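Local atomic coordinates of beta-galacturonidase (Eisenbergiella tayi, PDB entry 6NCW), a protein that probably hydrolyses beta-linked galacturonides, as a beta-galacturonidase of glycoside hydrolase family 2, and binds galacturonate in its active site. Residues A[65-70]-A[101-106]; A[154-159]-A[363-368]; A[172-177]-A[200-205]; A[184-189]-A[235-240]. All coordinates share one frame; numbering follows the deposited sequence.

Interaction 1: residues A[65-70]-A[101-106]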
loop_
_atom_site.group_PDB
_atom_site.type_symbol
_atom_site.label_atom_id
_atom_site.label_comp_id
_atom_site.label_asym_id
_atom_site.label_seq_id
_atom_site.Cartn_x
_atom_site.Cartn_y
_atom_site.Cartn_z
ATOM N N LYS A 65 0.637 -48.703 25.027
ATOM C CA LYS A 65 0.130 -49.869 25.741
ATOM C C LYS A 65 -0.310 -49.453 27.141
ATOM O O LYS A 65 0.252 -48.532 27.744
ATOM C CB LYS A 65 1.201 -50.965 25.867
ATOM C CG LYS A 65 2.435 -50.498 26.675
ATOM C CD LYS A 65 3.206 -51.638 27.334
ATOM C CE LYS A 65 4.449 -52.011 26.533
ATOM N NZ LYS A 65 5.350 -50.842 26.292
ATOM N N GLY A 66 -1.297 -50.163 27.670
ATOM C CA GLY A 66 -1.646 -49.959 29.060
ATOM C C GLY A 66 -2.517 -48.731 29.259
ATOM O O GLY A 66 -3.319 -48.363 28.406
ATOM N N ASN A 67 -2.364 -48.109 30.421
ATOM C CA ASN A 67 -3.105 -46.897 30.736
ATOM C C ASN A 67 -2.426 -45.694 30.085
ATOM O O ASN A 67 -1.229 -45.457 30.295
ATOM C CB ASN A 67 -3.183 -46.689 32.249
ATOM C CG ASN A 67 -4.060 -47.709 32.946
ATOM O OD1 ASN A 67 -4.916 -48.350 32.333
ATOM N ND2 ASN A 67 -3.854 -47.852 34.245
ATOM N N ILE A 68 -3.194 -44.924 29.311
ATOM C CA ILE A 68 -2.659 -43.769 28.605
ATOM C C ILE A 68 -3.476 -42.521 28.922
ATOM O O ILE A 68 -4.648 -42.582 29.305
ATOM C CB ILE A 68 -2.615 -43.979 27.080
ATOM C CG1 ILE A 68 -4.027 -43.996 26.499
ATOM C CG2 ILE A 68 -1.842 -45.249 26.735
ATOM C CD1 ILE A 68 -4.072 -43.938 24.971
ATOM N N ARG A 69 -2.829 -41.375 28.733
ATOM C CA ARG A 69 -3.464 -40.071 28.834
ATOM C C ARG A 69 -3.089 -39.286 27.590
ATOM O O ARG A 69 -1.902 -39.151 27.273
ATOM C CB ARG A 69 -3.012 -39.342 30.102
ATOM C CG ARG A 69 -3.616 -37.971 30.320
ATOM C CD ARG A 69 -3.002 -37.345 31.573
ATOM N NE ARG A 69 -3.462 -35.981 31.777
ATOM C CZ ARG A 69 -2.697 -34.901 31.673
ATOM N NH1 ARG A 69 -1.406 -35.016 31.373
ATOM N NH2 ARG A 69 -3.230 -33.697 31.871
ATOM N N LEU A 70 -4.090 -38.803 26.871
ATOM C CA LEU A 70 -3.885 -37.856 25.781
ATOM C C LEU A 70 -4.245 -36.466 26.290
ATOM O O LEU A 70 -5.401 -36.225 26.652
ATOM C CB LEU A 70 -4.738 -38.215 24.570
ATOM C CG LEU A 70 -4.414 -39.556 23.923
ATOM C CD1 LEU A 70 -5.676 -40.149 23.315
ATOM C CD2 LEU A 70 -3.355 -39.360 22.864
ATOM N N VAL A 101 -8.271 -39.914 29.263
ATOM C CA VAL A 101 -7.575 -40.988 29.963
ATOM C C VAL A 101 -8.203 -42.317 29.561
ATOM O O VAL A 101 -9.428 -42.468 29.598
ATOM C CB VAL A 101 -7.624 -40.790 31.486
ATOM C CG1 VAL A 101 -6.988 -41.984 32.183
ATOM C CG2 VAL A 101 -6.905 -39.490 31.859
ATOM N N LEU A 102 -7.363 -43.270 29.165
ATOM C CA LEU A 102 -7.819 -44.549 28.641
ATOM C C LEU A 102 -7.164 -45.677 29.415
ATOM O O LEU A 102 -5.935 -45.727 29.525
ATOM C CB LEU A 102 -7.495 -44.695 27.157
ATOM C CG LEU A 102 -8.408 -43.879 26.255
ATOM C CD1 LEU A 102 -8.065 -44.139 24.806
ATOM C CD2 LEU A 102 -9.857 -44.223 26.561
ATOM N N LYS A 103 -7.983 -46.591 29.921
ATOM C CA LYS A 103 -7.497 -47.652 30.786
ATOM C C LYS A 103 -7.165 -48.889 29.967
ATOM O O LYS A 103 -7.967 -49.325 29.134
ATOM C CB LYS A 103 -8.528 -47.972 31.868
ATOM C CG LYS A 103 -8.555 -46.935 32.983
ATOM C CD LYS A 103 -9.781 -47.085 33.876
ATOM C CE LYS A 103 -9.620 -46.279 35.155
ATOM N NZ LYS A 103 -10.794 -46.408 36.062
ATOM N N ASP A 104 -5.948 -49.393 30.163
ATOM C CA ASP A 104 -5.513 -50.724 29.742
ATOM C C ASP A 104 -5.887 -51.018 28.285
ATOM O O ASP A 104 -6.705 -51.886 27.978
ATOM C CB ASP A 104 -6.086 -51.766 30.708
ATOM C CG ASP A 104 -5.509 -53.149 30.490
ATOM O OD1 ASP A 104 -6.270 -54.038 30.054
ATOM O OD2 ASP A 104 -4.298 -53.340 30.740
ATOM N N ILE A 105 -5.247 -50.254 27.375
ATOM C CA ILE A 105 -5.453 -50.446 25.941
ATOM C C ILE A 105 -4.491 -51.522 25.462
ATOM O O ILE A 105 -3.407 -51.702 26.024
ATOM C CB ILE A 105 -5.265 -49.135 25.136
ATOM C CG1 ILE A 105 -3.781 -48.800 24.958
ATOM C CG2 ILE A 105 -5.968 -47.963 25.808
ATOM C CD1 ILE A 105 -3.549 -47.599 24.088
ATOM N N ARG A 106 -4.885 -52.226 24.400
ATOM C CA ARG A 106 -4.031 -53.243 23.803
ATOM C C ARG A 106 -2.710 -52.621 23.345
ATOM O O ARG A 106 -2.659 -51.437 23.003
ATOM C CB ARG A 106 -4.738 -53.895 22.617
ATOM C CG ARG A 106 -4.963 -52.939 21.454
ATOM C CD ARG A 106 -4.503 -53.532 20.122
ATOM N NE ARG A 106 -4.365 -52.514 19.074
ATOM C CZ ARG A 106 -5.380 -51.812 18.570
ATOM N NH1 ARG A 106 -6.618 -52.001 19.025
ATOM N NH2 ARG A 106 -5.160 -50.913 17.617
#
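Asn67 and Asp104 meet through the shortest polar contact here. The side-chain OD1 of Asn67 accepts the backbone N of Asp104 at 2.6 Å. The donor lies in the carbonyl plane of the Asn67 amide, but the bond is bent, with 137° at the hydrogen. CG of Asn67 is anti to its own carbonyl carbon (chi1 -69°), which swings the amide across to Lys103 and Asp104. The other end of this amide, ND2, is bonded to the backbone O of Gly148, so both ends are held. Beside it, Gly66 and Ile105 exchange two backbone bonds. Ile105 N reaches Gly66 O at 2.9 Å from well above the carbonyl plane, while Gly66 N donates to Ile105 O at 3.1 Å. Ile68 and Leu102 form a second hydrogen-bonded antiparallel pair.

Between these pairs the register slips by one residue. Asp104 and Ile105 both face Gly66, which makes a G1 beta bulge. Strand 98-105 is an outermost strand, within this chain, of a four-stranded antiparallel sheet, and strand 68-72 is its neighbour.

On one face, CG1 of Ile68 packs against CB of Leu102 at 3.6 Å, the two side chains lying side by side. CD1 of Ile68 also meets CD1 of Ile105 at 3.8 Å, where the two side chains cross at about a right angle. Val83 of strand 78-83 touches Leu102 on this side. On the other face, CG of Arg69 rests on CG2 of Val101 at 3.9 Å. The extended Arg69 chain carries its guanidinium onward to salt bridges with Asp99 and Glu145.

Interaction 2: residues A[154-159]-A[363-368]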
loop_
_atom_site.group_PDB
_atom_site.type_symbol
_atom_site.label_atom_id
_atom_site.label_comp_id
_atom_site.label_asym_id
_atom_site.label_seq_id
_atom_site.Cartn_x
_atom_site.Cartn_y
_atom_site.Cartn_z
ATOM N N TRP A 154 -2.058 -32.674 39.051
ATOM C CA TRP A 154 -1.515 -31.316 39.080
ATOM C C TRP A 154 -0.863 -31.071 40.437
ATOM O O TRP A 154 -1.081 -31.823 41.392
ATOM C CB TRP A 154 -2.590 -30.243 38.804
ATOM C CG TRP A 154 -3.882 -30.317 39.639
ATOM C CD1 TRP A 154 -5.080 -30.830 39.236
ATOM C CD2 TRP A 154 -4.088 -29.846 40.989
ATOM N NE1 TRP A 154 -6.009 -30.726 40.240
ATOM C CE2 TRP A 154 -5.430 -30.116 41.324
ATOM C CE3 TRP A 154 -3.262 -29.236 41.949
ATOM C CZ2 TRP A 154 -5.975 -29.791 42.575
ATOM C CZ3 TRP A 154 -3.809 -28.908 43.192
ATOM C CH2 TRP A 154 -5.151 -29.193 43.493
ATOM N N ILE A 155 -0.037 -30.024 40.495
ATOM C CA ILE A 155 0.538 -29.490 41.725
ATOM C C ILE A 155 0.388 -27.961 41.705
ATOM O O ILE A 155 0.657 -27.326 40.682
ATOM C CB ILE A 155 2.017 -29.906 41.877
ATOM C CG1 ILE A 155 2.657 -29.243 43.098
ATOM C CG2 ILE A 155 2.809 -29.587 40.617
ATOM C CD1 ILE A 155 3.987 -29.867 43.481
ATOM N N HIS A 156 -0.073 -27.384 42.820
ATOM C CA HIS A 156 -0.238 -25.944 42.987
ATOM C C HIS A 156 0.619 -25.470 44.147
ATOM O O HIS A 156 0.441 -25.929 45.280
ATOM C CB HIS A 156 -1.696 -25.563 43.255
ATOM C CG HIS A 156 -2.604 -25.809 42.099
ATOM N ND1 HIS A 156 -3.977 -25.700 42.195
ATOM C CD2 HIS A 156 -2.341 -26.146 40.815
ATOM C CE1 HIS A 156 -4.520 -25.970 41.022
ATOM N NE2 HIS A 156 -3.550 -26.242 40.167
ATOM N N PHE A 157 1.514 -24.532 43.873
ATOM C CA PHE A 157 2.379 -23.945 44.881
ATOM C C PHE A 157 1.960 -22.504 45.112
ATOM O O PHE A 157 1.700 -21.770 44.155
ATOM C CB PHE A 157 3.846 -23.989 44.441
ATOM C CG PHE A 157 4.775 -23.297 45.391
ATOM C CD1 PHE A 157 5.201 -23.939 46.553
ATOM C CD2 PHE A 157 5.203 -21.999 45.138
ATOM C CE1 PHE A 157 6.043 -23.297 47.442
ATOM C CE2 PHE A 157 6.054 -21.351 46.016
ATOM C CZ PHE A 157 6.477 -22.002 47.170
ATOM N N THR A 158 1.912 -22.103 46.377
ATOM C CA THR A 158 1.524 -20.757 46.781
ATOM C C THR A 158 2.624 -20.145 47.635
ATOM O O THR A 158 2.917 -20.678 48.719
ATOM C CB THR A 158 0.212 -20.772 47.576
ATOM O OG1 THR A 158 -0.742 -21.623 46.928
ATOM C CG2 THR A 158 -0.350 -19.352 47.720
ATOM N N PRO A 159 3.249 -19.047 47.213
ATOM C CA PRO A 159 4.184 -18.339 48.096
ATOM C C PRO A 159 3.460 -17.385 49.034
ATOM O O PRO A 159 2.379 -16.871 48.728
ATOM C CB PRO A 159 5.076 -17.569 47.114
ATOM C CG PRO A 159 4.128 -17.260 45.962
ATOM C CD PRO A 159 3.163 -18.427 45.872
ATOM N N ALA A 363 -4.885 -25.164 35.495
ATOM C CA ALA A 363 -3.711 -25.359 34.654
ATOM C C ALA A 363 -2.644 -24.297 34.898
ATOM O O ALA A 363 -1.447 -24.606 34.860
ATOM C CB ALA A 363 -4.130 -25.362 33.181
ATOM N N HIS A 364 -3.056 -23.054 35.168
ATOM C CA HIS A 364 -2.181 -21.884 35.160
ATOM C C HIS A 364 -1.836 -21.374 36.547
ATOM O O HIS A 364 -1.148 -20.355 36.662
ATOM C CB HIS A 364 -2.828 -20.738 34.364
ATOM C CG HIS A 364 -3.046 -21.058 32.918
ATOM N ND1 HIS A 364 -3.657 -20.182 32.044
ATOM C CD2 HIS A 364 -2.734 -22.161 32.192
ATOM C CE1 HIS A 364 -3.711 -20.731 30.842
ATOM N NE2 HIS A 364 -3.158 -21.932 30.902
ATOM N N TYR A 365 -2.267 -22.075 37.601
ATOM C CA TYR A 365 -2.125 -21.582 38.974
ATOM C C TYR A 365 -0.711 -21.109 39.289
ATOM O O TYR A 365 -0.525 -20.148 40.048
ATOM C CB TYR A 365 -2.518 -22.688 39.962
ATOM C CG TYR A 365 -2.588 -22.193 41.387
ATOM C CD1 TYR A 365 -3.796 -21.744 41.931
ATOM C CD2 TYR A 365 -1.446 -22.135 42.177
ATOM C CE1 TYR A 365 -3.863 -21.269 43.244
ATOM C CE2 TYR A 365 -1.498 -21.662 43.479
ATOM C CZ TYR A 365 -2.707 -21.231 44.013
ATOM O OH TYR A 365 -2.748 -20.762 45.315
ATOM N N ASN A 366 0.297 -21.789 38.748
ATOM C CA ASN A 366 1.662 -21.588 39.211
ATOM C C ASN A 366 2.394 -20.440 38.538
ATOM O O ASN A 366 3.507 -20.123 38.969
ATOM C CB ASN A 366 2.482 -22.872 39.012
ATOM C CG ASN A 366 2.023 -23.997 39.922
ATOM O OD1 ASN A 366 1.712 -23.766 41.086
ATOM N ND2 ASN A 366 1.957 -25.213 39.388
ATOM N N HIS A 367 1.837 -19.845 37.484
ATOM C CA HIS A 367 2.582 -18.855 36.698
ATOM C C HIS A 367 2.781 -17.582 37.502
ATOM O O HIS A 367 1.798 -16.888 37.788
ATOM C CB HIS A 367 1.859 -18.541 35.377
ATOM C CG HIS A 367 1.982 -19.631 34.354
ATOM N ND1 HIS A 367 3.096 -19.779 33.551
ATOM C CD2 HIS A 367 1.146 -20.641 34.024
ATOM C CE1 HIS A 367 2.938 -20.837 32.772
ATOM N NE2 HIS A 367 1.762 -21.376 33.040
ATOM N N PRO A 368 4.005 -17.242 37.907
ATOM C CA PRO A 368 4.191 -15.988 38.653
ATOM C C PRO A 368 3.796 -14.754 37.865
ATOM O O PRO A 368 3.468 -13.724 38.471
ATOM C CB PRO A 368 5.691 -15.996 38.971
ATOM C CG PRO A 368 6.291 -16.837 37.842
ATOM C CD PRO A 368 5.281 -17.926 37.635
#
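The His156 ring lies flat against Tyr365, whose CB covers the centre of one face, 3.6 Å from the ring centroid. CE3 of Trp154, from the same strand as His156, lies over the centre of the opposite face. The His156 and Tyr365 rings form an offset stack, with centroids 4.6 Å apart and planes only 9° from parallel. The overlap is reciprocal, because CB of His156 sits over a face of the phenol ring, 4.0 Å from its centroid. At the edge of that ring, near its plane, are the backbone O of Phe157 and OG1 of Thr158. CE2 of Tyr365 comes to 3.3 Å from Phe157 O. The phenol OH and Thr158 OG1 share a hydrogen bond of 2.7 Å. With chi1 at -172°, CG of Tyr365 turns away from its own backbone N, which carries the hydroxyl up to Thr158.

Asn366 grips the strand backbone next to this stack. Its OD1 accepts Phe157 N at 2.9 Å, in the carbonyl plane and almost straight (175°). Its ND2 donates to Ile155 O at 2.8 Å, with the acceptor close to the amide plane.

The contact joins the immunoglobulin-like beta-sandwich to the TIM barrel domain, at the type I turn from His364 to His367. His156 NE2 also bonds to the backbone O of Thr362. One flat amide thus satisfies a backbone N-H and a C=O of strand 150-162. These direction-dependent hydrogen bonds probably limit sliding of the turn along the strand.

Interaction 3: residues A[172-177]-A[200-205]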
loop_
_atom_site.group_PDB
_atom_site.type_symbol
_atom_site.label_atom_id
_atom_site.label_comp_id
_atom_site.label_asym_id
_atom_site.label_seq_id
_atom_site.Cartn_x
_atom_site.Cartn_y
_atom_site.Cartn_z
ATOM N N ILE A 172 -1.103 -31.071 46.007
ATOM C CA ILE A 172 -0.928 -32.005 44.911
ATOM C C ILE A 172 -2.175 -32.852 44.802
ATOM O O ILE A 172 -2.733 -33.277 45.817
ATOM C CB ILE A 172 0.311 -32.895 45.120
ATOM C CG1 ILE A 172 1.506 -32.016 45.433
ATOM C CG2 ILE A 172 0.589 -33.715 43.883
ATOM C CD1 ILE A 172 2.777 -32.721 45.276
ATOM N N CYS A 173 -2.597 -33.110 43.571
ATOM C CA CYS A 173 -3.761 -33.928 43.286
ATOM C C CYS A 173 -3.302 -35.231 42.642
ATOM O O CYS A 173 -2.568 -35.207 41.650
ATOM C CB CYS A 173 -4.713 -33.169 42.365
ATOM S SG CYS A 173 -6.281 -33.935 42.155
ATOM N N VAL A 174 -3.708 -36.365 43.217
ATOM C CA VAL A 174 -3.322 -37.682 42.719
ATOM C C VAL A 174 -4.580 -38.426 42.301
ATOM O O VAL A 174 -5.598 -38.398 43.003
ATOM C CB VAL A 174 -2.533 -38.497 43.765
ATOM C CG1 VAL A 174 -1.782 -39.644 43.091
ATOM C CG2 VAL A 174 -1.565 -37.604 44.518
ATOM N N ARG A 175 -4.511 -39.082 41.149
ATOM C CA ARG A 175 -5.619 -39.868 40.628
ATOM C C ARG A 175 -5.189 -41.327 40.571
ATOM O O ARG A 175 -4.158 -41.658 39.969
ATOM C CB ARG A 175 -6.049 -39.373 39.248
ATOM C CG ARG A 175 -7.214 -40.129 38.629
ATOM C CD ARG A 175 -7.746 -39.319 37.467
ATOM N NE ARG A 175 -8.610 -40.067 36.561
ATOM C CZ ARG A 175 -9.127 -39.548 35.445
ATOM N NH1 ARG A 175 -8.865 -38.283 35.113
ATOM N NH2 ARG A 175 -9.906 -40.282 34.660
ATOM N N ASN A 176 -5.967 -42.188 41.213
ATOM C CA ASN A 176 -5.745 -43.627 41.198
ATOM C C ASN A 176 -6.619 -44.222 40.105
ATOM O O ASN A 176 -7.836 -44.016 40.100
ATOM C CB ASN A 176 -6.077 -44.233 42.564
ATOM C CG ASN A 176 -6.012 -45.753 42.568
ATOM O OD1 ASN A 176 -5.247 -46.366 41.820
ATOM N ND2 ASN A 176 -6.830 -46.366 43.404
ATOM N N LEU A 177 -5.999 -44.915 39.156
ATOM C CA LEU A 177 -6.747 -45.593 38.102
ATOM C C LEU A 177 -7.014 -47.062 38.423
ATOM O O LEU A 177 -7.715 -47.732 37.654
ATOM C CB LEU A 177 -5.999 -45.485 36.764
ATOM C CG LEU A 177 -5.645 -44.068 36.285
ATOM C CD1 LEU A 177 -4.533 -44.138 35.270
ATOM C CD2 LEU A 177 -6.860 -43.357 35.695
ATOM N N ILE A 200 0.265 -40.572 51.057
ATOM C CA ILE A 200 -0.892 -40.642 50.170
ATOM C C ILE A 200 -1.652 -41.923 50.475
ATOM O O ILE A 200 -1.050 -43.000 50.561
ATOM C CB ILE A 200 -0.483 -40.626 48.680
ATOM C CG1 ILE A 200 0.376 -39.413 48.343
ATOM C CG2 ILE A 200 -1.703 -40.653 47.791
ATOM C CD1 ILE A 200 -0.305 -38.118 48.593
ATOM N N VAL A 201 -2.972 -41.809 50.605
ATOM C CA VAL A 201 -3.860 -42.961 50.632
ATOM C C VAL A 201 -5.058 -42.649 49.746
ATOM O O VAL A 201 -5.790 -41.683 50.000
ATOM C CB VAL A 201 -4.323 -43.321 52.052
ATOM C CG1 VAL A 201 -5.432 -44.352 51.973
ATOM C CG2 VAL A 201 -3.158 -43.854 52.868
ATOM N N LEU A 202 -5.261 -43.462 48.712
ATOM C CA LEU A 202 -6.359 -43.295 47.776
ATOM C C LEU A 202 -7.187 -44.569 47.733
ATOM O O LEU A 202 -6.638 -45.664 47.587
ATOM C CB LEU A 202 -5.839 -42.963 46.376
ATOM C CG LEU A 202 -5.176 -41.599 46.195
ATOM C CD1 LEU A 202 -4.338 -41.603 44.942
ATOM C CD2 LEU A 202 -6.247 -40.535 46.113
ATOM N N GLU A 203 -8.502 -44.420 47.857
ATOM C CA GLU A 203 -9.403 -45.531 47.598
ATOM C C GLU A 203 -9.527 -45.752 46.090
ATOM O O GLU A 203 -9.157 -44.899 45.276
ATOM C CB GLU A 203 -10.775 -45.269 48.235
ATOM C CG GLU A 203 -10.730 -45.069 49.767
ATOM C CD GLU A 203 -10.244 -46.312 50.530
ATOM O OE1 GLU A 203 -10.825 -47.404 50.321
ATOM O OE2 GLU A 203 -9.279 -46.206 51.330
ATOM N N GLY A 204 -10.029 -46.926 45.720
ATOM C CA GLY A 204 -10.127 -47.290 44.318
ATOM C C GLY A 204 -10.761 -46.232 43.434
ATOM O O GLY A 204 -11.865 -45.751 43.714
ATOM N N GLU A 205 -10.055 -45.854 42.365
ATOM C CA GLU A 205 -10.553 -44.897 41.376
ATOM C C GLU A 205 -10.840 -43.534 41.996
ATOM O O GLU A 205 -11.724 -42.806 41.542
ATOM C CB GLU A 205 -11.800 -45.435 40.666
ATOM C CG GLU A 205 -11.764 -46.942 40.457
ATOM C CD GLU A 205 -12.190 -47.358 39.074
ATOM O OE1 GLU A 205 -11.305 -47.747 38.275
ATOM O OE2 GLU A 205 -13.407 -47.291 38.786
#
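Strands 172-176 and 200-202 run in broadly the same direction, with 42° between their axes. Their closest approach is 8.4 Å, too far for backbone pairing, so side chains fill the space between them. The backbones draw together only at the far end, where CA of Glu205 makes a CA-H...O contact of 3.1 Å with the backbone O of Asn176.

Leu202 is central to the packing. Its CD1 lies against CG1 of Val174 at 3.7 Å, the two side chains crossing at about a right angle. The same methyl also meets CB of Asn176 at 3.9 Å. Further back, CG2 of Val174 reaches CD1 of Ile200 at 4.3 Å.

This is face-to-face packing in the immunoglobulin-like beta-sandwich. Strand 165-176 belongs to one sheet, strand 193-202 to the other.

Asn176 lies at the end of this layer. Its CG is anti to the backbone N (chi1 174°), which points the amide at the turn after strand 193-202. There ND2 gives a weak hydrogen bond of 3.3 Å to Glu203 O. ND2 also bonds to Gly180 O, and OD1 accepts Ser178 N. The Glu205 carboxylate forms a salt bridge with Lys103.

Interaction 4: residues A[184-189]-A[235-240]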
loop_
_atom_site.group_PDB
_atom_site.type_symbol
_atom_site.label_atom_id
_atom_site.label_comp_id
_atom_site.label_asym_id
_atom_site.label_seq_id
_atom_site.Cartn_x
_atom_site.Cartn_y
_atom_site.Cartn_z
ATOM N N GLY A 184 1.114 -44.846 49.246
ATOM C CA GLY A 184 2.387 -44.325 48.799
ATOM C C GLY A 184 2.641 -42.965 49.416
ATOM O O GLY A 184 1.955 -42.546 50.349
ATOM N N SER A 185 3.646 -42.286 48.868
ATOM C CA SER A 185 3.980 -40.942 49.308
ATOM C C SER A 185 4.307 -40.076 48.093
ATOM O O SER A 185 4.529 -40.576 46.985
ATOM C CB SER A 185 5.145 -40.951 50.312
ATOM O OG SER A 185 6.392 -41.223 49.681
ATOM N N VAL A 186 4.315 -38.761 48.306
ATOM C CA VAL A 186 4.762 -37.812 47.297
ATOM C C VAL A 186 5.877 -36.971 47.901
ATOM O O VAL A 186 5.699 -36.366 48.965
ATOM C CB VAL A 186 3.609 -36.931 46.788
ATOM C CG1 VAL A 186 4.155 -35.786 45.952
ATOM C CG2 VAL A 186 2.667 -37.766 45.964
ATOM N N GLU A 187 7.027 -36.946 47.227
ATOM C CA GLU A 187 8.175 -36.157 47.648
ATOM C C GLU A 187 8.286 -34.898 46.786
ATOM O O GLU A 187 8.306 -34.983 45.554
ATOM C CB GLU A 187 9.464 -36.978 47.554
ATOM C CG GLU A 187 10.695 -36.177 47.951
ATOM C CD GLU A 187 11.966 -37.007 48.033
ATOM O OE1 GLU A 187 12.953 -36.518 48.637
ATOM O OE2 GLU A 187 11.978 -38.138 47.491
ATOM N N VAL A 188 8.404 -33.742 47.436
ATOM C CA VAL A 188 8.303 -32.439 46.776
ATOM C C VAL A 188 9.595 -31.671 47.017
ATOM O O VAL A 188 9.985 -31.445 48.172
ATOM C CB VAL A 188 7.097 -31.628 47.281
ATOM C CG1 VAL A 188 7.080 -30.245 46.631
ATOM C CG2 VAL A 188 5.802 -32.352 47.014
ATOM N N GLU A 189 10.250 -31.265 45.932
ATOM C CA GLU A 189 11.437 -30.425 45.997
ATOM C C GLU A 189 11.226 -29.166 45.169
ATOM O O GLU A 189 10.596 -29.210 44.105
ATOM C CB GLU A 189 12.670 -31.179 45.506
ATOM C CG GLU A 189 12.910 -32.483 46.269
ATOM C CD GLU A 189 14.349 -32.981 46.188
ATOM O OE1 GLU A 189 14.758 -33.765 47.083
ATOM O OE2 GLU A 189 15.066 -32.589 45.236
ATOM N N ALA A 235 7.507 -33.038 42.031
ATOM C CA ALA A 235 6.780 -33.973 42.873
ATOM C C ALA A 235 6.974 -35.375 42.314
ATOM O O ALA A 235 6.634 -35.635 41.154
ATOM C CB ALA A 235 5.295 -33.611 42.949
ATOM N N VAL A 236 7.520 -36.276 43.131
ATOM C CA VAL A 236 7.709 -37.671 42.737
ATOM C C VAL A 236 6.773 -38.535 43.576
ATOM O O VAL A 236 6.833 -38.516 44.811
ATOM C CB VAL A 236 9.175 -38.111 42.874
ATOM C CG1 VAL A 236 9.337 -39.584 42.477
ATOM C CG2 VAL A 236 10.068 -37.229 42.002
ATOM N N LEU A 237 5.875 -39.247 42.905
ATOM C CA LEU A 237 4.988 -40.202 43.548
ATOM C C LEU A 237 5.673 -41.564 43.607
ATOM O O LEU A 237 6.181 -42.054 42.590
ATOM C CB LEU A 237 3.669 -40.302 42.786
ATOM C CG LEU A 237 2.666 -41.378 43.217
ATOM C CD1 LEU A 237 1.993 -41.055 44.540
ATOM C CD2 LEU A 237 1.616 -41.583 42.124
ATOM N N ARG A 238 5.703 -42.158 44.804
ATOM C CA ARG A 238 6.229 -43.504 45.020
ATOM C C ARG A 238 5.148 -44.374 45.641
ATOM O O ARG A 238 4.574 -44.010 46.670
ATOM C CB ARG A 238 7.457 -43.490 45.928
ATOM C CG ARG A 238 8.682 -42.893 45.273
ATOM C CD ARG A 238 9.821 -42.727 46.265
ATOM N NE ARG A 238 10.821 -41.785 45.765
ATOM C CZ ARG A 238 11.884 -42.133 45.047
ATOM N NH1 ARG A 238 12.099 -43.412 44.751
ATOM N NH2 ARG A 238 12.733 -41.203 44.631
ATOM N N THR A 239 4.874 -45.519 45.008
ATOM C CA THR A 239 3.971 -46.544 45.514
ATOM C C THR A 239 4.777 -47.792 45.890
ATOM O O THR A 239 5.986 -47.708 46.161
ATOM C CB THR A 239 2.890 -46.850 44.467
ATOM O OG1 THR A 239 3.499 -47.454 43.316
ATOM C CG2 THR A 239 2.157 -45.587 44.051
ATOM N N ALA A 240 4.111 -48.947 45.890
ATOM C CA ALA A 240 4.777 -50.239 46.055
ATOM C C ALA A 240 5.513 -50.658 44.774
ATOM O O ALA A 240 6.742 -50.793 44.754
ATOM C CB ALA A 240 3.776 -51.290 46.440
#
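Val186 packs on its cross-strand partner Leu237 and on Ala235, two residues earlier in the neighbouring strand, on the buried side of the sheet. Its CG2 meets CD1 of Leu237 at 3.6 Å. Its CG1 touches CB of Ala235 at 3.9 Å, so each methyl has its own neighbour. CG1 is anti to the backbone N (chi1 169°), which sends CG1 to Ala235 and CG2 to Leu237. CG2 of Val188 adds a looser contact with Ala235 CB. Ile172, Val174 and Leu152 of the other sheet touch this face, so it forms part of the sandwich core.

The strands are antiparallel, with a closest axis approach of 4.5 Å. Ser185 pairs with Arg238, and Glu187 with Val236, each through two backbone hydrogen bonds. CA-H...O contacts fill in between, such as Val186 CA to Val236 O at 3.3 Å. At the end, CA of Gly184 comes within 3.1 Å of Arg238 O.

Glu187 and Arg238 extend side by side from the other face. Glu187 OE2 and Arg238 NE are 4.2 Å apart, beyond a salt bridge, and the charged planes are 54° apart. Any attraction between them is therefore probably weak. Cohesion here rests on the backbone ladder and the apolar face.

In the fold
Interactions 2, 3 and 4 meet in the immunoglobulin-like beta-sandwich. Interaction 4 lies within one sheet. Interaction 3 packs that sheet on the other, and their centres are about 12 Å apart. Ile172 of segment 172-177 reaches into the apolar face of interaction 4. Strands 150-162 and 165-176 are neighbours and link interaction 2 to interaction 3, about 20 Å between centres. Interaction 1 comes earlier in the chain, in a separate N-terminal sheet. It touches interaction 3 through the Lys103-Glu205 salt bridge and Leu177. Interactions 3 and 4 alternate along the chain, nested within the long loop closed by interaction 2. The sandwich thus connects the N-terminal sheet to the TIM barrel.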